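Local coordinates for protein putative cathepsin d (Ixodes ricinus, PDB 5N71) that probably acts as an aspartic endopeptidase of the pepsin-like A1 family, cutting protein chains internally, at residues R73-V78 and G86-D91; D202-V207 and L216-G221; E223-T228 and Q309-L314; L232-P237 and M303-P308. One frame throughout, in Å; residues are numbered along the deposited sequence.

Contact 1: residues R73-V78 and G86-D91; sequences RNFTIV and GFISKD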
loop_
_atom_site.group_PDB
_atom_site.type_symbol
_atom_site.label_atom_id
_atom_site.label_comp_id
_atom_site.label_asym_id
_atom_site.label_seq_id
_atom_site.Cartn_x
_atom_site.Cartn_y
_atom_site.Cartn_z
ATOM N N ARG A 73 -13.913 16.338 17.082
ATOM C CA ARG A 73 -12.546 16.309 17.531
ATOM C C ARG A 73 -11.597 16.607 16.360
ATOM O O ARG A 73 -11.905 16.349 15.187
ATOM C CB ARG A 73 -12.220 15.023 18.249
ATOM C CG ARG A 73 -11.683 13.915 17.403
ATOM C CD ARG A 73 -11.572 12.689 18.287
ATOM N NE ARG A 73 -12.857 11.996 18.374
ATOM C CZ ARG A 73 -12.986 10.737 18.773
ATOM N NH1 ARG A 73 -11.924 10.051 19.191
ATOM N NH2 ARG A 73 -14.180 10.175 18.797
ATOM N N ASN A 74 -10.460 17.183 16.690
ATOM C CA ASN A 74 -9.465 17.515 15.694
ATOM C C ASN A 74 -8.882 16.254 15.070
ATOM O O ASN A 74 -8.655 15.258 15.765
ATOM C CB ASN A 74 -8.333 18.290 16.323
ATOM C CG ASN A 74 -7.364 18.798 15.293
ATOM O OD1 ASN A 74 -7.631 19.813 14.626
ATOM N ND2 ASN A 74 -6.272 18.055 15.086
ATOM N N PHE A 75 -8.631 16.356 13.763
ATOM C CA PHE A 75 -7.921 15.364 12.970
ATOM C C PHE A 75 -6.668 15.999 12.351
ATOM O O PHE A 75 -6.760 16.972 11.593
ATOM C CB PHE A 75 -8.848 14.841 11.887
ATOM C CG PHE A 75 -8.199 13.876 10.934
ATOM C CD1 PHE A 75 -7.675 12.657 11.381
ATOM C CD2 PHE A 75 -8.127 14.170 9.577
ATOM C CE1 PHE A 75 -7.063 11.773 10.482
ATOM C CE2 PHE A 75 -7.496 13.306 8.689
ATOM C CZ PHE A 75 -6.988 12.094 9.139
ATOM N N THR A 76 -5.509 15.454 12.691
ATOM C CA THR A 76 -4.247 15.833 12.089
ATOM C C THR A 76 -3.365 14.608 11.916
ATOM O O THR A 76 -3.055 13.901 12.899
ATOM C CB THR A 76 -3.500 16.909 12.926
ATOM O OG1 THR A 76 -4.340 18.079 13.048
ATOM C CG2 THR A 76 -2.196 17.335 12.241
ATOM N N ILE A 77 -2.939 14.385 10.680
ATOM C CA ILE A 77 -2.029 13.277 10.353
ATOM C C ILE A 77 -0.973 13.770 9.379
ATOM O O ILE A 77 -1.244 14.645 8.552
ATOM C CB ILE A 77 -2.804 12.057 9.823
ATOM C CG1 ILE A 77 -1.964 10.767 9.761
ATOM C CG2 ILE A 77 -3.492 12.355 8.509
ATOM C CD1 ILE A 77 -2.827 9.519 9.664
ATOM N N VAL A 78 0.234 13.192 9.522
ATOM C CA VAL A 78 1.383 13.442 8.633
ATOM C C VAL A 78 1.877 12.106 8.095
ATOM O O VAL A 78 2.176 11.175 8.848
ATOM C CB VAL A 78 2.528 14.147 9.394
ATOM C CG1 VAL A 78 3.784 14.328 8.520
ATOM C CG2 VAL A 78 2.042 15.489 9.943
ATOM N N GLY A 86 -8.143 18.395 9.616
ATOM C CA GLY A 86 -9.575 18.660 9.594
ATOM C C GLY A 86 -10.264 18.282 10.904
ATOM O O GLY A 86 -9.711 18.533 11.995
ATOM N N PHE A 87 -11.403 17.601 10.832
ATOM C CA PHE A 87 -12.107 17.175 12.066
ATOM C C PHE A 87 -12.774 15.849 11.835
ATOM O O PHE A 87 -12.966 15.465 10.678
ATOM C CB PHE A 87 -13.103 18.264 12.509
ATOM C CG PHE A 87 -14.163 18.542 11.488
ATOM C CD1 PHE A 87 -13.910 19.423 10.446
ATOM C CD2 PHE A 87 -15.345 17.846 11.500
ATOM C CE1 PHE A 87 -14.843 19.612 9.431
ATOM C CE2 PHE A 87 -16.314 18.059 10.534
ATOM C CZ PHE A 87 -16.070 18.946 9.486
ATOM N N ILE A 88 -13.114 15.147 12.923
ATOM C CA ILE A 88 -13.826 13.876 12.867
ATOM C C ILE A 88 -15.358 13.960 12.762
ATOM O O ILE A 88 -15.995 14.770 13.435
ATOM C CB ILE A 88 -13.484 13.008 14.078
ATOM C CG1 ILE A 88 -11.974 12.732 14.159
ATOM C CG2 ILE A 88 -14.266 11.694 14.069
ATOM C CD1 ILE A 88 -11.349 11.983 12.972
ATOM N N SER A 89 -15.927 13.121 11.904
ATOM C CA SER A 89 -17.366 12.811 11.853
ATOM C C SER A 89 -17.560 11.285 11.792
ATOM O O SER A 89 -16.601 10.555 11.539
ATOM C CB SER A 89 -18.008 13.424 10.608
ATOM O OG SER A 89 -17.934 14.860 10.639
ATOM N N LYS A 90 -18.782 10.809 12.011
ATOM C CA LYS A 90 -19.118 9.400 11.955
ATOM C C LYS A 90 -20.296 9.193 11.024
ATOM O O LYS A 90 -21.279 9.962 11.056
ATOM C CB LYS A 90 -19.531 8.861 13.323
ATOM C CG LYS A 90 -18.416 8.707 14.340
ATOM C CD LYS A 90 -18.900 7.847 15.536
ATOM C CE LYS A 90 -17.726 7.388 16.388
ATOM N NZ LYS A 90 -18.188 6.546 17.525
ATOM N N ASP A 91 -20.232 8.121 10.234
ATOM C CA ASP A 91 -21.328 7.800 9.328
ATOM C C ASP A 91 -21.125 6.358 8.860
ATOM O O ASP A 91 -20.099 5.712 9.163
ATOM C CB ASP A 91 -21.329 8.793 8.122
ATOM C CG ASP A 91 -22.726 8.997 7.478
ATOM O OD1 ASP A 91 -23.587 8.103 7.578
ATOM O OD2 ASP A 91 -22.973 10.103 6.957
#

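Contact 2: residues D202-V207 and L216-G221; sequences DGVKSV and LLCKDG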
loop_
_atom_site.group_PDB
_atom_site.type_symbol
_atom_site.label_atom_id
_atom_site.label_comp_id
_atom_site.label_asym_id
_atom_site.label_seq_id
_atom_site.Cartn_x
_atom_site.Cartn_y
_atom_site.Cartn_z
ATOM N N ASP A 202 15.007 -12.908 6.622
ATOM C CA ASP A 202 16.264 -13.623 6.914
ATOM C C ASP A 202 17.474 -13.057 6.165
ATOM O O ASP A 202 18.591 -13.049 6.678
ATOM C CB ASP A 202 16.136 -15.112 6.563
ATOM C CG ASP A 202 14.945 -15.772 7.234
ATOM O OD1 ASP A 202 14.734 -15.537 8.439
ATOM O OD2 ASP A 202 14.237 -16.519 6.562
ATOM N N GLY A 203 17.258 -12.630 4.943
ATOM C CA GLY A 203 18.347 -12.107 4.140
ATOM C C GLY A 203 17.821 -11.484 2.887
ATOM O O GLY A 203 16.681 -11.758 2.497
ATOM N N VAL A 204 18.658 -10.656 2.261
ATOM C CA VAL A 204 18.398 -10.081 0.956
ATOM C C VAL A 204 19.672 -10.251 0.130
ATOM O O VAL A 204 20.766 -9.877 0.596
ATOM C CB VAL A 204 18.064 -8.590 1.048
ATOM C CG1 VAL A 204 17.753 -8.045 -0.330
ATOM C CG2 VAL A 204 16.892 -8.328 2.013
ATOM N N LYS A 205 19.553 -10.809 -1.070
ATOM C CA LYS A 205 20.746 -11.005 -1.904
ATOM C C LYS A 205 20.502 -10.828 -3.395
ATOM O O LYS A 205 19.371 -10.774 -3.865
ATOM C CB LYS A 205 21.367 -12.376 -1.654
ATOM C CG LYS A 205 20.495 -13.531 -2.108
ATOM C CD LYS A 205 21.185 -14.865 -1.900
ATOM C CE LYS A 205 20.308 -15.971 -2.435
ATOM N NZ LYS A 205 20.698 -17.246 -1.783
ATOM N N SER A 206 21.602 -10.689 -4.122
ATOM C CA SER A 206 21.589 -10.706 -5.584
ATOM C C SER A 206 22.924 -11.279 -6.047
ATOM O O SER A 206 23.989 -10.900 -5.499
ATOM C CB SER A 206 21.428 -9.314 -6.104
ATOM O OG SER A 206 21.122 -9.288 -7.477
ATOM N N VAL A 207 22.867 -12.175 -7.037
ATOM C CA VAL A 207 24.057 -12.868 -7.558
ATOM C C VAL A 207 24.131 -12.641 -9.051
ATOM O O VAL A 207 23.404 -13.289 -9.812
ATOM C CB VAL A 207 24.060 -14.378 -7.289
ATOM C CG1 VAL A 207 25.387 -15.003 -7.759
ATOM C CG2 VAL A 207 23.889 -14.653 -5.812
ATOM N N LEU A 216 25.381 -9.402 -0.808
ATOM C CA LEU A 216 24.791 -9.983 0.371
ATOM C C LEU A 216 24.384 -8.923 1.417
ATOM O O LEU A 216 25.230 -8.329 2.073
ATOM C CB LEU A 216 25.741 -11.001 1.004
ATOM C CG LEU A 216 26.207 -12.196 0.145
ATOM C CD1 LEU A 216 27.119 -13.033 1.026
ATOM C CD2 LEU A 216 25.023 -13.029 -0.343
ATOM N N LEU A 217 23.075 -8.723 1.576
ATOM C CA LEU A 217 22.521 -7.668 2.464
ATOM C C LEU A 217 21.627 -8.295 3.546
ATOM O O LEU A 217 21.264 -9.457 3.440
ATOM C CB LEU A 217 21.731 -6.684 1.630
ATOM C CG LEU A 217 22.531 -6.060 0.482
ATOM C CD1 LEU A 217 21.661 -5.363 -0.523
ATOM C CD2 LEU A 217 23.593 -5.094 1.016
ATOM N N CYS A 218 21.278 -7.535 4.588
ATOM C CA CYS A 218 20.424 -8.058 5.668
ATOM C C CYS A 218 21.046 -9.375 6.233
ATOM O O CYS A 218 20.368 -10.393 6.506
ATOM C CB CYS A 218 18.972 -8.237 5.161
ATOM S SG CYS A 218 17.819 -8.981 6.358
ATOM N N LYS A 219 22.358 -9.320 6.424
ATOM C CA LYS A 219 23.175 -10.518 6.695
ATOM C C LYS A 219 22.791 -11.285 7.944
ATOM O O LYS A 219 22.796 -12.512 7.943
ATOM C CB LYS A 219 24.673 -10.128 6.823
ATOM C CG LYS A 219 25.429 -9.956 5.508
ATOM C CD LYS A 219 25.300 -11.151 4.563
ATOM C CE LYS A 219 25.636 -12.520 5.176
ATOM N NZ LYS A 219 24.959 -13.684 4.508
ATOM N N ASP A 220 22.523 -10.576 9.022
ATOM C CA ASP A 220 22.087 -11.218 10.272
ATOM C C ASP A 220 20.549 -11.134 10.463
ATOM O O ASP A 220 20.069 -11.223 11.587
ATOM C CB ASP A 220 22.789 -10.537 11.469
ATOM C CG ASP A 220 24.328 -10.585 11.377
ATOM O OD1 ASP A 220 24.877 -11.377 10.578
ATOM O OD2 ASP A 220 24.989 -9.818 12.109
ATOM N N GLY A 221 19.812 -10.908 9.383
ATOM C CA GLY A 221 18.361 -10.755 9.428
ATOM C C GLY A 221 17.999 -9.311 9.708
ATOM O O GLY A 221 18.841 -8.554 10.160
#

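Contact 3: residues E223-T228 and Q309-L314; sequences EAIANT and QPLWIL. Unlike the reference sequence in segment 223-228: Asn-227 (reference Asp).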
loop_
_atom_site.group_PDB
_atom_site.type_symbol
_atom_site.label_atom_id
_atom_site.label_comp_id
_atom_site.label_asym_id
_atom_site.label_seq_id
_atom_site.Cartn_x
_atom_site.Cartn_y
_atom_site.Cartn_z
ATOM N N GLU A 223 14.103 -6.417 9.425
ATOM C CA GLU A 223 12.649 -6.282 9.446
ATOM C C GLU A 223 12.117 -5.597 8.223
ATOM O O GLU A 223 12.752 -4.690 7.622
ATOM C CB GLU A 223 12.218 -5.516 10.710
ATOM C CG GLU A 223 12.660 -6.213 11.988
ATOM C CD GLU A 223 11.546 -6.768 12.845
ATOM O OE1 GLU A 223 10.449 -6.159 12.933
ATOM O OE2 GLU A 223 11.799 -7.820 13.470
ATOM N N ALA A 224 10.920 -6.017 7.849
ATOM C CA ALA A 224 10.246 -5.481 6.703
ATOM C C ALA A 224 8.779 -5.258 6.998
ATOM O O ALA A 224 8.247 -5.828 7.984
ATOM C CB ALA A 224 10.368 -6.456 5.553
ATOM N N ILE A 225 8.134 -4.463 6.138
ATOM C CA ILE A 225 6.679 -4.272 6.166
ATOM C C ILE A 225 6.095 -4.470 4.758
ATOM O O ILE A 225 6.766 -4.215 3.736
ATOM C CB ILE A 225 6.225 -2.914 6.768
ATOM C CG1 ILE A 225 6.579 -1.701 5.887
ATOM C CG2 ILE A 225 6.846 -2.714 8.144
ATOM C CD1 ILE A 225 5.875 -0.412 6.279
ATOM N N ALA A 226 4.857 -4.919 4.716
ATOM C CA ALA A 226 4.091 -5.017 3.464
ATOM C C ALA A 226 3.191 -3.794 3.421
ATOM O O ALA A 226 2.272 -3.674 4.239
ATOM C CB ALA A 226 3.269 -6.301 3.460
ATOM N N ASN A 227 3.483 -2.853 2.505
ATOM C CA ASN A 227 2.799 -1.599 2.437
ATOM C C ASN A 227 2.189 -1.339 1.069
ATOM O O ASN A 227 2.891 -0.866 0.133
ATOM C CB ASN A 227 3.762 -0.476 2.797
ATOM C CG ASN A 227 3.075 0.886 2.880
ATOM O OD1 ASN A 227 1.884 1.038 2.644
ATOM N ND2 ASN A 227 3.842 1.886 3.244
ATOM N N THR A 228 0.883 -1.588 0.971
ATOM C CA THR A 228 0.110 -1.331 -0.247
ATOM C C THR A 228 -0.010 0.147 -0.630
ATOM O O THR A 228 -0.447 0.460 -1.740
ATOM C CB THR A 228 -1.309 -1.823 -0.124
ATOM O OG1 THR A 228 -1.900 -1.190 1.010
ATOM C CG2 THR A 228 -1.366 -3.344 0.031
ATOM N N GLN A 309 16.312 5.476 8.128
ATOM C CA GLN A 309 15.335 4.520 8.610
ATOM C C GLN A 309 15.721 3.105 8.188
ATOM O O GLN A 309 16.311 2.926 7.125
ATOM C CB GLN A 309 13.902 4.910 8.156
ATOM C CG GLN A 309 13.602 4.698 6.710
ATOM C CD GLN A 309 13.276 3.253 6.411
ATOM O OE1 GLN A 309 12.656 2.566 7.229
ATOM N NE2 GLN A 309 13.719 2.761 5.237
ATOM N N PRO A 310 15.369 2.090 8.998
ATOM C CA PRO A 310 16.006 0.772 8.850
ATOM C C PRO A 310 15.179 -0.313 8.140
ATOM O O PRO A 310 15.700 -1.404 7.904
ATOM C CB PRO A 310 16.243 0.396 10.294
ATOM C CG PRO A 310 15.046 0.961 11.021
ATOM C CD PRO A 310 14.647 2.198 10.283
ATOM N N LEU A 311 13.927 -0.034 7.810
ATOM C CA LEU A 311 13.016 -1.080 7.296
ATOM C C LEU A 311 13.164 -1.301 5.813
ATOM O O LEU A 311 13.433 -0.364 5.054
ATOM C CB LEU A 311 11.544 -0.724 7.547
ATOM C CG LEU A 311 11.002 -0.647 8.962
ATOM C CD1 LEU A 311 9.596 -0.047 8.966
ATOM C CD2 LEU A 311 10.987 -2.040 9.588
ATOM N N TRP A 312 12.952 -2.548 5.389
ATOM C CA TRP A 312 12.596 -2.802 4.012
ATOM C C TRP A 312 11.073 -2.633 3.893
ATOM O O TRP A 312 10.292 -3.364 4.560
ATOM C CB TRP A 312 13.055 -4.192 3.592
ATOM C CG TRP A 312 14.553 -4.311 3.503
ATOM C CD1 TRP A 312 15.397 -4.650 4.501
ATOM C CD2 TRP A 312 15.374 -4.028 2.352
ATOM N NE1 TRP A 312 16.694 -4.626 4.056
ATOM C CE2 TRP A 312 16.705 -4.257 2.736
ATOM C CE3 TRP A 312 15.101 -3.625 1.039
ATOM C CZ2 TRP A 312 17.789 -4.067 1.850
ATOM C CZ3 TRP A 312 16.155 -3.452 0.149
ATOM C CH2 TRP A 312 17.491 -3.681 0.562
ATOM N N ILE A 313 10.664 -1.650 3.108
ATOM C CA ILE A 313 9.272 -1.298 2.922
ATOM C C ILE A 313 8.904 -1.887 1.563
ATOM O O ILE A 313 9.371 -1.398 0.514
ATOM C CB ILE A 313 9.041 0.214 2.962
ATOM C CG1 ILE A 313 9.566 0.808 4.261
ATOM C CG2 ILE A 313 7.576 0.544 2.751
ATOM C CD1 ILE A 313 9.524 2.316 4.242
ATOM N N LEU A 314 8.144 -2.988 1.613
ATOM C CA LEU A 314 7.731 -3.715 0.411
ATOM C C LEU A 314 6.415 -3.194 -0.126
ATOM O O LEU A 314 5.317 -3.531 0.374
ATOM C CB LEU A 314 7.653 -5.218 0.685
ATOM C CG LEU A 314 8.874 -5.844 1.348
ATOM C CD1 LEU A 314 8.645 -7.297 1.713
ATOM C CD2 LEU A 314 10.124 -5.710 0.478
HETATM O O HOH W 1 15.309 -3.810 9.253
#

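Contact 4: residues L232-P237 and M303-P308; sequences LITGPP and MGLEMP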
loop_
_atom_site.group_PDB
_atom_site.type_symbol
_atom_site.label_atom_id
_atom_site.label_comp_id
_atom_site.label_asym_id
_atom_site.label_seq_id
_atom_site.Cartn_x
_atom_site.Cartn_y
_atom_site.Cartn_z
ATOM N N LEU A 232 7.171 1.639 -4.618
ATOM C CA LEU A 232 8.474 1.009 -4.782
ATOM C C LEU A 232 8.863 0.156 -3.597
ATOM O O LEU A 232 8.068 -0.055 -2.666
ATOM C CB LEU A 232 9.527 2.105 -5.051
ATOM C CG LEU A 232 9.230 3.043 -6.235
ATOM C CD1 LEU A 232 10.428 3.957 -6.507
ATOM C CD2 LEU A 232 8.885 2.321 -7.526
ATOM N N ILE A 233 10.066 -0.377 -3.633
ATOM C CA ILE A 233 10.678 -0.997 -2.474
ATOM C C ILE A 233 11.669 0.007 -1.876
ATOM O O ILE A 233 12.618 0.457 -2.569
ATOM C CB ILE A 233 11.375 -2.329 -2.834
ATOM C CG1 ILE A 233 10.345 -3.377 -3.231
ATOM C CG2 ILE A 233 12.212 -2.831 -1.674
ATOM C CD1 ILE A 233 10.983 -4.657 -3.769
ATOM N N THR A 234 11.498 0.315 -0.594
ATOM C CA THR A 234 12.427 1.182 0.108
ATOM C C THR A 234 13.261 0.301 1.026
ATOM O O THR A 234 12.767 -0.725 1.546
ATOM C CB THR A 234 11.670 2.328 0.847
ATOM O OG1 THR A 234 11.107 3.206 -0.133
ATOM C CG2 THR A 234 12.618 3.176 1.662
ATOM N N GLY A 235 14.528 0.664 1.224
ATOM C CA GLY A 235 15.406 -0.049 2.138
ATOM C C GLY A 235 16.302 0.876 2.939
ATOM O O GLY A 235 16.343 2.071 2.654
ATOM N N PRO A 236 17.023 0.333 3.927
ATOM C CA PRO A 236 18.000 1.123 4.671
ATOM C C PRO A 236 18.971 1.776 3.665
ATOM O O PRO A 236 19.375 1.095 2.706
ATOM C CB PRO A 236 18.747 0.101 5.529
ATOM C CG PRO A 236 18.088 -1.201 5.369
ATOM C CD PRO A 236 17.031 -1.082 4.289
ATOM N N PRO A 237 19.281 3.070 3.829
ATOM C CA PRO A 237 19.931 3.779 2.728
ATOM C C PRO A 237 21.259 3.226 2.264
ATOM O O PRO A 237 21.497 3.185 1.040
ATOM C CB PRO A 237 20.054 5.223 3.240
ATOM C CG PRO A 237 19.998 5.078 4.736
ATOM C CD PRO A 237 19.011 3.967 4.963
ATOM N N MET A 303 14.770 1.983 -3.723
ATOM C CA MET A 303 15.137 3.383 -3.415
ATOM C C MET A 303 15.405 3.580 -1.921
ATOM O O MET A 303 14.960 2.783 -1.079
ATOM C CB MET A 303 14.052 4.365 -3.901
ATOM C CG MET A 303 12.699 4.243 -3.192
ATOM S SD MET A 303 11.743 5.790 -3.036
ATOM C CE MET A 303 12.856 6.751 -2.023
ATOM N N GLY A 304 16.148 4.642 -1.605
ATOM C CA GLY A 304 16.490 5.012 -0.206
ATOM C C GLY A 304 15.877 6.377 0.081
ATOM O O GLY A 304 15.725 7.180 -0.828
ATOM N N LEU A 305 15.438 6.623 1.317
ATOM C CA LEU A 305 14.916 7.920 1.678
ATOM C C LEU A 305 16.076 8.752 2.192
ATOM O O LEU A 305 17.088 8.218 2.728
ATOM C CB LEU A 305 13.855 7.787 2.790
ATOM C CG LEU A 305 12.628 6.923 2.426
ATOM C CD1 LEU A 305 11.724 6.656 3.626
ATOM C CD2 LEU A 305 11.865 7.595 1.298
ATOM N N GLU A 306 15.888 10.059 2.123
ATOM C CA GLU A 306 16.790 10.972 2.830
ATOM C C GLU A 306 16.614 10.983 4.373
ATOM O O GLU A 306 17.504 11.426 5.057
ATOM C CB GLU A 306 16.627 12.357 2.270
ATOM C CG GLU A 306 17.206 12.488 0.872
ATOM C CD GLU A 306 16.763 13.771 0.160
ATOM O OE1 GLU A 306 15.902 14.515 0.688
ATOM O OE2 GLU A 306 17.285 14.017 -0.947
ATOM N N MET A 307 15.461 10.542 4.908
ATOM C CA MET A 307 15.313 10.378 6.357
ATOM C C MET A 307 15.872 9.017 6.770
ATOM O O MET A 307 15.326 8.031 6.331
ATOM C CB MET A 307 13.833 10.492 6.809
ATOM C CG MET A 307 13.610 10.278 8.328
ATOM S SD MET A 307 12.277 11.223 9.135
ATOM C CE MET A 307 10.985 11.213 7.904
ATOM N N PRO A 308 16.910 8.950 7.661
ATOM C CA PRO A 308 17.449 7.636 7.978
ATOM C C PRO A 308 16.390 6.720 8.596
ATOM O O PRO A 308 15.636 7.178 9.440
ATOM C CB PRO A 308 18.529 7.926 9.006
ATOM C CG PRO A 308 18.925 9.328 8.715
ATOM C CD PRO A 308 17.615 9.991 8.414
HETATM O O HOH W 2 15.341 4.310 3.505
#

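Contact 1: residues R73-V78 and G86-D91
Arg-73, Phe-75, Gly-86 and Ile-88 join the two arms of the flap hairpin, the beta hairpin that covers the cleft in pepsin-like proteases. Phe-75 and Gly-86 form an antiparallel hydrogen-bonded pair. Phe-75 N gives to Gly-86 O at 3.0 Å. Gly-86 N returns to Phe-75 O at 2.8 Å. Next along, Asn-74 and Phe-87 are a non-hydrogen-bonded pair whose side chains diverge. A third backbone bond, Ile-88 N to Arg-73 O at 2.8 Å, follows. The CA of Phe-87 also comes within 3.2 Å of Arg-73 O.

Ile-88 touches both Arg-73 and Phe-75. Its CG1 lies against Arg-73 CG at 3.5 Å, so the aliphatic root of the arginine does the touching. The guanidinium is held by a salt bridge to Asp-71 and a bond to Asp-135 O. The ethyl end of Ile-88 turns to Phe-75, where CD1 meets CB at 3.9 Å and the two side chains cross at about a right angle. On the outer side, Asn-74 ND2 bonds Thr-76 OG1 at 2.8 Å.

The N-to-C directions of the two short segments differ by 120°. The side chain of Phe-75 is about 11 Å from that of the predicted active-site Asp-36. The hairpin and its place in the family fit an aspartic protease flap.

Contact 2: residues D202-V207 and L216-G221
Val-204 has the most surface buried here, and Cys-218 and Leu-217 are its main partners. Val-204 and Leu-217 form an antiparallel hydrogen-bonded pair. Leu-217 N gives to Val-204 O at 2.8 Å. The return bond, Val-204 N to Leu-217 O, is longer at 3.1 Å. Both side chains lie on one face, where CB of Val-204 is 4.2 Å from CB of Leu-217. Leu-217 continues onto helix 237-246.

Val-204 puts its CG2 branch beside its own backbone N, which turns that methyl toward Cys-218 CB, 3.8 Å away. The sulfur of Cys-218 swings anti to its backbone N (chi1 176°) and passes over Gly-203, with SG 3.9 Å from CA. It is bonded to Cys-222. The other face is lighter: Leu-216 CD2 rests on Lys-205 CB, while the amine of Lys-205 runs on to Glu-278.

Beyond Leu-217 the strand ends. Cys-218 has positive phi and starts a type I turn, closed by Gly-221 N to Cys-218 O at 3.0 Å. The pairing therefore rests on two backbone bonds and apolar contacts, and the disulfide to Cys-222 closes covalently over the turn that follows the last cross-strand bond of these segments.

Contact 3: residues E223-T228 and Q309-L314
Ala-224, Ile-225 and Ala-226 pair in parallel with Trp-312, Ile-313 and Leu-314. Four backbone bonds link the segments. Trp-312 N gives to Glu-223 O at 3.1 Å. Ile-225 is held at both ends: its N gives to Trp-312 O at 2.9 Å, and its O takes Leu-314 N at 2.8 Å. Just beyond the strand, Asn-227 N adds the last bond, to Leu-314 O at 2.9 Å.

On one face, Ile-225 and Ile-313 lie side by side and point the same way, with CG1 of the first 4.0 Å from CG2 of the second. That same Ile-313 methyl touches Asn-227 CB at 3.9 Å. The CG2 branch of Ile-225 meets Leu-311 CD1, and these side chains cross at about a right angle. On the other face, Ala-224 CB packs on Trp-312 CB.

Farther out, Gln-309 folds over Leu-311: OE1 takes Leu-311 N and NE2 gives to Leu-311 O at 3.1 Å. A water joins Glu-223 N to Pro-310 O.

Asn-227 stands at the predicted catalytic position, where the reference sequence has Asp. Its OD1 takes Gly-229 N, and its side chain is about 3 Å from that of Asp-36. Strand 312-314 lies between strand 222-226, parallel, and strand 233-234, antiparallel, as in the psi motif of aspartic proteases. Strand 197-206 borders the far side of 222-226.

Contact 4: residues L232-P237 and M303-P308
Met-303 O is gripped by two neighbouring residues of segment 232-237. Gly-235 N gives it a hydrogen bond at 3.2 Å. The CA of Thr-234 approaches the same oxygen at 3.2 Å, as a CA-H to O contact. The contact lies at the edge of the psi motif in the C-terminal lobe, where strand 233-234 pairs with the end of strand 297-303. Thr-234 and Met-303 form a parallel bridge. Its other bond runs from Met-303 N to Ile-233 O at 2.9 Å.

Met-303 buries the largest area here. Its CG sits between the backbone N and the carbonyl carbon (chi1 65°), which lays the side chain across the threonine. CG comes within 3.6 Å of Thr-234 OG1, and SD follows along the same hydroxyl. Leu-232 reaches in from just before the strand, so that its CD1 meets Met-303 CG at 4.0 Å, with the two side chains at about a right angle.

Thr-234 holds its methyl anti to the backbone N, and CG2 touches Leu-305 CG at 3.8 Å. The loop 304-311 probably corresponds to the proline-rich loop beside the cleft in cathepsin D. The side chain of Thr-234 is about 5 Å from a bound PEG, probably from the crystallisation liquor. Pro-236 is the N-cap residue of helix 237-246, and Ile-233 points away from segment 303-308, onto Trp-312. A water bridges the two segments, giving to Gly-235 O at 2.6 Å and accepting from Leu-305 N.

The four contacts follow the two-lobed plan of a pepsin-like protease. Contact 1 comes first in the chain and lies apart in the flap, its centre 27 Å from that of contact 3. Contacts 2, 3 and 4 gather in the other lobe. Contact 2 precedes contact 3, and Val-204 CG2 is 4.1 Å from Trp-312 CE2. Contact 4 is nested inside the long loop that contact 3 closes, with centres 10 Å apart. Strand 312-314 links them: Ile-313 N probably bonds Thr-234 O. Thus the parallel pair that leads into Asn-227 and the loop 304-311 belong to one framework, which probably faces the flap across the cleft, as in related proteases.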